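Local structure of thermophilic dibenzothiophene desulfurization enzyme C (5XDC) at residues Glu23-Lys26 / Thr27-Thr31; Ser96-Ala99 / Tyr100-Phe104; Gly241-Pro244 / Ser245-Thr248. The protein probably catalyses the flavin-dependent S-oxidation of dibenzothiophene to its sulfoxide and then its sulfone, consuming FMNH2 and molecular oxygen. All blocks are in the same frame, centred on the assembly; numbering follows the deposited sequence. Where two conformers were deposited one is given.

Interaction 1 (Glu23-Lys26 / Thr27-Thr31); sequences ELAK and TFRVT
In Leu24 and Phe28, one helical turn apart, CG stands beside the backbone N and opposite the carbonyl carbon (chi1 -77° and -63°), and this shared choice makes the two side chains run alongside each other, pointing the same way. They meet through apolar atoms, with CD2 of Leu24 lying 4.1 Å from CZ of Phe28. The backbone joins in as well: the carbonyl O of Leu24 sits 3.3 Å above one face of the Phe28 ring, displaced toward its rim.

That oxygen is gripped twice. Phe28 N reaches Leu24 O at 3.0 Å, as an ordinary helical bond, while Thr27 OG1 donates to Leu24 O at 2.7 Å, somewhat tilted from the carbonyl plane. The hydroxyl gets there because OG1 of Thr27 lies between its own N and carbonyl carbon (chi1 70°). CG2 of the same threonine comes within 3.5 Å of OE1 of Glu23, the two side chains crossing at about a right angle. Arg29 lays its CG 3.4 Å from the O of Ala25, and its extended chain carries the guanidinium to weak polar contacts with Glu79 and Ser82.

An alanine in place of Phe28 would probably open a gap toward Ile49 and Ile80 and leave Leu24 without its apolar neighbour one turn along the helix.

With Leu24, Ala25 and Phe28 turned to helices 43-52 and 70-83, and Glu23 and Thr27 exposed, this is an amphipathic helix of the helical N-terminal domain of the acyl-CoA dehydrogenase fold.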
loop_
_atom_site.group_PDB
_atom_site.type_symbol
_atom_site.label_atom_id
_atom_site.label_comp_id
_atom_site.label_asym_id
_atom_site.label_seq_id
_atom_site.Cartn_x
_atom_site.Cartn_y
_atom_site.Cartn_z
ATOM N N GLU B 23 2.001 -29.942 -19.944
ATOM C CA GLU B 23 3.167 -30.432 -20.669
ATOM C C GLU B 23 3.645 -29.409 -21.690
ATOM O O GLU B 23 4.852 -29.193 -21.834
ATOM C CB GLU B 23 2.850 -31.766 -21.350
ATOM C CG GLU B 23 4.041 -32.381 -22.081
ATOM C CD GLU B 23 5.296 -32.454 -21.228
ATOM O OE1 GLU B 23 6.320 -31.834 -21.605
ATOM O OE2 GLU B 23 5.256 -33.123 -20.177
ATOM N N LEU B 24 2.719 -28.764 -22.407
ATOM C CA LEU B 24 3.115 -27.689 -23.319
ATOM C C LEU B 24 3.897 -26.607 -22.569
ATOM O O LEU B 24 4.979 -26.189 -23.002
ATOM C CB LEU B 24 1.887 -27.086 -23.999
ATOM C CG LEU B 24 1.264 -27.877 -25.150
ATOM C CD1 LEU B 24 -0.082 -27.288 -25.482
ATOM C CD2 LEU B 24 2.158 -27.859 -26.367
ATOM N N ALA B 25 3.363 -26.158 -21.430
ATOM C CA ALA B 25 4.011 -25.108 -20.645
ATOM C C ALA B 25 5.406 -25.526 -20.188
ATOM O O ALA B 25 6.347 -24.721 -20.200
ATOM C CB ALA B 25 3.129 -24.767 -19.447
ATOM N N LYS B 26 5.551 -26.782 -19.764
ATOM C CA LYS B 26 6.859 -27.331 -19.428
ATOM C C LYS B 26 7.859 -27.131 -20.562
ATOM O O LYS B 26 8.981 -26.661 -20.344
ATOM C CB LYS B 26 6.691 -28.818 -19.101
ATOM C CG LYS B 26 7.806 -29.451 -18.296
ATOM C CD LYS B 26 7.359 -30.770 -17.630
ATOM C CE LYS B 26 6.055 -30.586 -16.827
ATOM N NZ LYS B 26 5.818 -31.584 -15.739
ATOM N N THR B 27 7.475 -27.489 -21.789
ATOM C CA THR B 27 8.399 -27.331 -22.905
ATOM C C THR B 27 8.690 -25.860 -23.174
ATOM O O THR B 27 9.826 -25.495 -23.496
ATOM C CB THR B 27 7.852 -28.016 -24.163
ATOM O OG1 THR B 27 6.722 -27.304 -24.681
ATOM C CG2 THR B 27 7.435 -29.452 -23.864
ATOM N N PHE B 28 7.688 -24.992 -23.010
ATOM C CA PHE B 28 7.896 -23.580 -23.310
ATOM C C PHE B 28 8.882 -22.941 -22.331
ATOM O O PHE B 28 9.653 -22.051 -22.722
ATOM C CB PHE B 28 6.559 -22.821 -23.279
ATOM C CG PHE B 28 5.548 -23.262 -24.329
ATOM C CD1 PHE B 28 5.936 -23.957 -25.475
ATOM C CD2 PHE B 28 4.206 -22.954 -24.171
ATOM C CE1 PHE B 28 5.001 -24.345 -26.417
ATOM C CE2 PHE B 28 3.263 -23.343 -25.116
ATOM C CZ PHE B 28 3.664 -24.038 -26.241
ATOM N N ARG B 29 8.875 -23.371 -21.061
ATOM C CA ARG B 29 9.785 -22.778 -20.073
ATOM C C ARG B 29 11.247 -22.988 -20.442
ATOM O O ARG B 29 12.103 -22.178 -20.060
ATOM C CB ARG B 29 9.545 -23.361 -18.680
ATOM C CG ARG B 29 8.274 -22.918 -18.049
ATOM C CD ARG B 29 8.195 -23.247 -16.547
ATOM N NE ARG B 29 6.842 -22.955 -16.076
ATOM C CZ ARG B 29 5.841 -23.830 -16.048
ATOM N NH1 ARG B 29 6.036 -25.091 -16.423
ATOM N NH2 ARG B 29 4.638 -23.445 -15.636
ATOM N N VAL B 30 11.554 -24.068 -21.166
ATOM C CA VAL B 30 12.943 -24.383 -21.496
ATOM C C VAL B 30 13.553 -23.297 -22.372
ATOM O O VAL B 30 14.743 -22.984 -22.256
ATOM C CB VAL B 30 13.029 -25.761 -22.182
ATOM C CG1 VAL B 30 14.466 -26.066 -22.592
ATOM C CG2 VAL B 30 12.483 -26.852 -21.271
ATOM N N THR B 31 12.764 -22.728 -23.283
ATOM C CA THR B 31 13.290 -21.856 -24.319
ATOM C C THR B 31 12.805 -20.415 -24.240
ATOM O O THR B 31 13.244 -19.596 -25.057
ATOM C CB THR B 31 12.917 -22.399 -25.702
ATOM O OG1 THR B 31 11.493 -22.565 -25.767
ATOM C CG2 THR B 31 13.627 -23.722 -25.969
#

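Interaction 2 (Ser96-Ala99 / Tyr100-Phe104); sequences SNFA and YVDLF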
loop_
_atom_site.group_PDB
_atom_site.type_symbol
_atom_site.label_atom_id
_atom_site.label_comp_id
_atom_site.label_asym_id
_atom_site.label_seq_id
_atom_site.Cartn_x
_atom_site.Cartn_y
_atom_site.Cartn_z
ATOM N N SER B 96 -10.654 -15.616 -27.248
ATOM C CA SER B 96 -11.432 -14.392 -27.395
ATOM C C SER B 96 -11.980 -14.270 -28.807
ATOM O O SER B 96 -13.160 -13.962 -29.004
ATOM C CB SER B 96 -10.583 -13.164 -27.049
ATOM O OG SER B 96 -11.266 -11.969 -27.372
ATOM N N ASN B 97 -11.135 -14.536 -29.806
ATOM C CA ASN B 97 -11.572 -14.489 -31.194
ATOM C C ASN B 97 -12.641 -15.541 -31.456
ATOM O O ASN B 97 -13.674 -15.253 -32.077
ATOM C CB ASN B 97 -10.382 -14.701 -32.129
ATOM C CG ASN B 97 -9.303 -13.620 -31.977
ATOM O OD1 ASN B 97 -9.600 -12.483 -31.625
ATOM N ND2 ASN B 97 -8.062 -13.983 -32.247
ATOM N N PHE B 98 -12.421 -16.750 -30.954
ATOM C CA PHE B 98 -13.402 -17.815 -31.101
ATOM C C PHE B 98 -14.728 -17.436 -30.459
ATOM O O PHE B 98 -15.793 -17.665 -31.036
ATOM C CB PHE B 98 -12.871 -19.101 -30.487
ATOM C CG PHE B 98 -13.861 -20.211 -30.552
ATOM C CD1 PHE B 98 -13.945 -20.995 -31.685
ATOM C CD2 PHE B 98 -14.760 -20.422 -29.522
ATOM C CE1 PHE B 98 -14.881 -22.002 -31.778
ATOM C CE2 PHE B 98 -15.712 -21.444 -29.623
ATOM C CZ PHE B 98 -15.759 -22.219 -30.746
ATOM N N ALA B 99 -14.685 -16.861 -29.258
ATOM C CA ALA B 99 -15.917 -16.454 -28.598
ATOM C C ALA B 99 -16.705 -15.473 -29.446
ATOM O O ALA B 99 -17.931 -15.577 -29.546
ATOM C CB ALA B 99 -15.610 -15.853 -27.229
ATOM N N TYR B 100 -16.027 -14.495 -30.056
ATOM C CA TYR B 100 -16.731 -13.548 -30.907
ATOM C C TYR B 100 -17.416 -14.274 -32.057
ATOM O O TYR B 100 -18.588 -14.026 -32.356
ATOM C CB TYR B 100 -15.766 -12.481 -31.438
ATOM C CG TYR B 100 -16.502 -11.321 -32.038
ATOM C CD1 TYR B 100 -17.004 -11.376 -33.344
ATOM C CD2 TYR B 100 -16.760 -10.179 -31.293
ATOM C CE1 TYR B 100 -17.709 -10.320 -33.875
ATOM C CE2 TYR B 100 -17.456 -9.119 -31.818
ATOM C CZ TYR B 100 -17.949 -9.194 -33.112
ATOM O OH TYR B 100 -18.652 -8.143 -33.632
ATOM N N VAL B 101 -16.693 -15.176 -32.709
ATOM C CA VAL B 101 -17.278 -15.936 -33.810
ATOM C C VAL B 101 -18.490 -16.717 -33.326
ATOM O O VAL B 101 -19.554 -16.704 -33.958
ATOM C CB VAL B 101 -16.226 -16.864 -34.435
ATOM C CG1 VAL B 101 -16.895 -17.826 -35.439
ATOM C CG2 VAL B 101 -15.126 -16.062 -35.120
ATOM N N ASP B 102 -18.347 -17.412 -32.194
ATOM C CA ASP B 102 -19.438 -18.248 -31.706
ATOM C C ASP B 102 -20.669 -17.422 -31.358
ATOM O O ASP B 102 -21.799 -17.897 -31.527
ATOM C CB ASP B 102 -19.001 -19.051 -30.494
ATOM C CG ASP B 102 -19.916 -20.229 -30.233
ATOM O OD1 ASP B 102 -19.810 -21.214 -30.984
ATOM O OD2 ASP B 102 -20.731 -20.156 -29.299
ATOM N N LEU B 103 -20.480 -16.193 -30.867
ATOM C CA LEU B 103 -21.593 -15.377 -30.412
ATOM C C LEU B 103 -22.320 -14.668 -31.545
ATOM O O LEU B 103 -23.461 -14.241 -31.350
ATOM C CB LEU B 103 -21.101 -14.328 -29.410
ATOM C CG LEU B 103 -20.655 -14.881 -28.062
ATOM C CD1 LEU B 103 -19.854 -13.809 -27.304
ATOM C CD2 LEU B 103 -21.864 -15.343 -27.238
ATOM N N PHE B 104 -21.682 -14.511 -32.710
ATOM C CA PHE B 104 -22.262 -13.767 -33.819
ATOM C C PHE B 104 -22.465 -14.590 -35.084
ATOM O O PHE B 104 -23.284 -14.194 -35.923
ATOM C CB PHE B 104 -21.387 -12.550 -34.160
ATOM C CG PHE B 104 -21.526 -11.420 -33.187
ATOM C CD1 PHE B 104 -22.539 -10.490 -33.325
ATOM C CD2 PHE B 104 -20.655 -11.301 -32.126
ATOM C CE1 PHE B 104 -22.669 -9.461 -32.434
ATOM C CE2 PHE B 104 -20.789 -10.272 -31.218
ATOM C CZ PHE B 104 -21.790 -9.350 -31.378
#
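The Phe98 ring and the Asp102 carboxylate lie side by side, pointing the same way, with their planes only 19° apart. An aromatic pair, Tyr100 and Phe104, marks the end of the helix. CD2 of Phe104 stands 3.5 Å above one face of the Tyr100 ring, near the rim, and Tyr100 OH in turn lies over a face of Phe104, again off centre. At the edge of the Phe104 ring, in its plane, sits the carbonyl O of Tyr100.

In Phe98 and Asp102 alike CG is anti to the backbone N (chi1 177° and -162°), so one helical turn brings the second group alongside the first: CE2 of Phe98 is 4.2 Å from CB of Asp102. Asp102 OD1 is hydrogen-bonded to Tyr114 OH, and the Tyr114 ring also meets that of Phe98, which ties the carboxylate and the phenyl group into one cluster. Across the boundary, Asn97 O is approached by CB of Tyr100 and CG2 of Val101, each at 3.5 Å. Leu103 folds back over Ala99, its CG 3.2 Å from Ala99 O.

Four i to i+4 bonds run beneath these groups. Asp102 N meets Phe98 O at 2.8 Å, whereas the bonds that Phe104 N makes to Tyr100 O and Val101 O are weak, as the helix runs out.

Asn97 OD1 bonds to Asn126, a residue that contacts FMN in another structure of this protein, and Tyr100 stacks edge-to-face with Phe171. This mostly buried last part of helix 85-104 packs against strand 167-174; through Asn97 it probably serves as second shell to the flavin site of the acyl-CoA dehydrogenase fold, to which Tyr93, earlier on the same helix, contributes directly.

Interaction 3 (Gly241-Pro244 / Ser245-Thr248); sequences GSKP and SLWT
Lys243 and Leu246 cross obliquely, the CG of the lysine 4.0 Å from CD1 of the leucine, while the main-chain oxygen of Lys243 lies 3.2 Å from Leu246 CG. The lysine is fully extended, and its NZ reaches the carbonyls of Trp324 and Arg326.

Ser245 turns the other way, back toward the loop. With chi1 at 76°, OG tucks in over its own backbone and donates to Ser242 O at 2.6 Å in the carbonyl plane. Ser245 N also donates to Ser242 O, at 2.9 Å, but from 40° above that plane, so a single oxygen is gripped by the amide and hydroxyl of one residue.

Trp247 sets CB 3.5 Å from Pro244 O and then sends its indole away, edge-to-face with Tyr100. Two further i to i+3 bonds complete the turn: Leu246 N to Lys243 O at 2.9 Å and Trp247 N to Pro244 O at 3.1 Å.

Gly241, at positive phi, closes helix 233-240. The whole is a Schellman-capped helix end followed by a 3-10 turn that leads into helix 247-276 of the C-terminal helical bundle of the acyl-CoA dehydrogenase fold.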
loop_
_atom_site.group_PDB
_atom_site.type_symbol
_atom_site.label_atom_id
_atom_site.label_comp_id
_atom_site.label_asym_id
_atom_site.label_seq_id
_atom_site.Cartn_x
_atom_site.Cartn_y
_atom_site.Cartn_z
ATOM N N GLY B 241 -27.226 -5.253 -23.935
ATOM C CA GLY B 241 -26.699 -6.146 -22.922
ATOM C C GLY B 241 -27.074 -7.587 -23.152
ATOM O O GLY B 241 -27.195 -8.350 -22.193
ATOM N N SER B 242 -27.263 -7.983 -24.412
ATOM C CA SER B 242 -27.697 -9.330 -24.752
ATOM C C SER B 242 -26.512 -10.297 -24.809
ATOM O O SER B 242 -25.353 -9.926 -24.600
ATOM C CB SER B 242 -28.451 -9.305 -26.081
ATOM O OG SER B 242 -27.644 -8.724 -27.090
ATOM N N LYS B 243 -26.804 -11.560 -25.116
ATOM C CA LYS B 243 -25.791 -12.604 -25.019
ATOM C C LYS B 243 -24.509 -12.288 -25.786
ATOM O O LYS B 243 -23.427 -12.603 -25.263
ATOM C CB LYS B 243 -26.365 -13.944 -25.491
ATOM C CG LYS B 243 -25.403 -15.090 -25.255
ATOM C CD LYS B 243 -25.941 -16.424 -25.686
ATOM C CE LYS B 243 -24.963 -17.526 -25.301
ATOM N NZ LYS B 243 -25.318 -18.879 -25.814
ATOM N N PRO B 244 -24.537 -11.742 -27.009
ATOM C CA PRO B 244 -23.267 -11.482 -27.705
ATOM C C PRO B 244 -22.376 -10.499 -26.969
ATOM O O PRO B 244 -21.150 -10.555 -27.141
ATOM C CB PRO B 244 -23.717 -10.938 -29.068
ATOM C CG PRO B 244 -25.089 -11.508 -29.252
ATOM C CD PRO B 244 -25.694 -11.474 -27.881
ATOM N N SER B 245 -22.953 -9.606 -26.156
ATOM C CA SER B 245 -22.135 -8.710 -25.345
ATOM C C SER B 245 -21.375 -9.447 -24.243
ATOM O O SER B 245 -20.573 -8.802 -23.549
ATOM C CB SER B 245 -22.998 -7.592 -24.744
ATOM O OG SER B 245 -23.773 -8.051 -23.647
ATOM N N LEU B 246 -21.583 -10.763 -24.060
ATOM C CA LEU B 246 -20.717 -11.542 -23.182
ATOM C C LEU B 246 -19.276 -11.549 -23.665
ATOM O O LEU B 246 -18.386 -11.922 -22.899
ATOM C CB LEU B 246 -21.166 -12.995 -23.062
ATOM C CG LEU B 246 -22.449 -13.330 -22.294
ATOM C CD1 LEU B 246 -22.694 -14.838 -22.386
ATOM C CD2 LEU B 246 -22.349 -12.878 -20.839
ATOM N N TRP B 247 -19.032 -11.156 -24.915
ATOM C CA TRP B 247 -17.673 -11.197 -25.438
ATOM C C TRP B 247 -16.713 -10.435 -24.527
ATOM O O TRP B 247 -15.598 -10.905 -24.260
ATOM C CB TRP B 247 -17.620 -10.626 -26.859
ATOM C CG TRP B 247 -16.218 -10.598 -27.366
ATOM C CD1 TRP B 247 -15.541 -11.622 -27.930
ATOM C CD2 TRP B 247 -15.295 -9.503 -27.274
ATOM N NE1 TRP B 247 -14.258 -11.238 -28.232
ATOM C CE2 TRP B 247 -14.084 -9.935 -27.841
ATOM C CE3 TRP B 247 -15.389 -8.196 -26.786
ATOM C CZ2 TRP B 247 -12.958 -9.113 -27.920
ATOM C CZ3 TRP B 247 -14.273 -7.377 -26.864
ATOM C CH2 TRP B 247 -13.078 -7.838 -27.429
ATOM N N THR B 248 -17.143 -9.274 -24.019
ATOM C CA THR B 248 -16.226 -8.446 -23.235
ATOM C C THR B 248 -15.898 -9.074 -21.893
ATOM O O THR B 248 -14.704 -9.208 -21.584
ATOM C CB THR B 248 -16.798 -7.040 -23.063
ATOM O OG1 THR B 248 -17.450 -6.651 -24.266
ATOM C CG2 THR B 248 -15.668 -6.049 -22.747
#

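How the interactions relate
Interactions 2 and 3 form one neighbourhood, their centres about 10 Å apart. Trp247 NE1 reaches Ser96 O at 3.0 Å, a probable hydrogen bond, while CB of Pro244 packs 3.4 Å from CZ of Phe104. Both lie near the flavin site, without FMN here: the side chain of Asn97 is about 3 Å from that of Asn126 and that of Trp247 about 4 Å from that of Ser129, residues that bind FMN in another structure of this protein. Bound indole lies about 11 Å from the side chains of Ser96 and Trp247. Interaction 1 stands apart, about 28 Å and 34 Å from interactions 2 and 3, centre to centre, away from the flavin and indole sites.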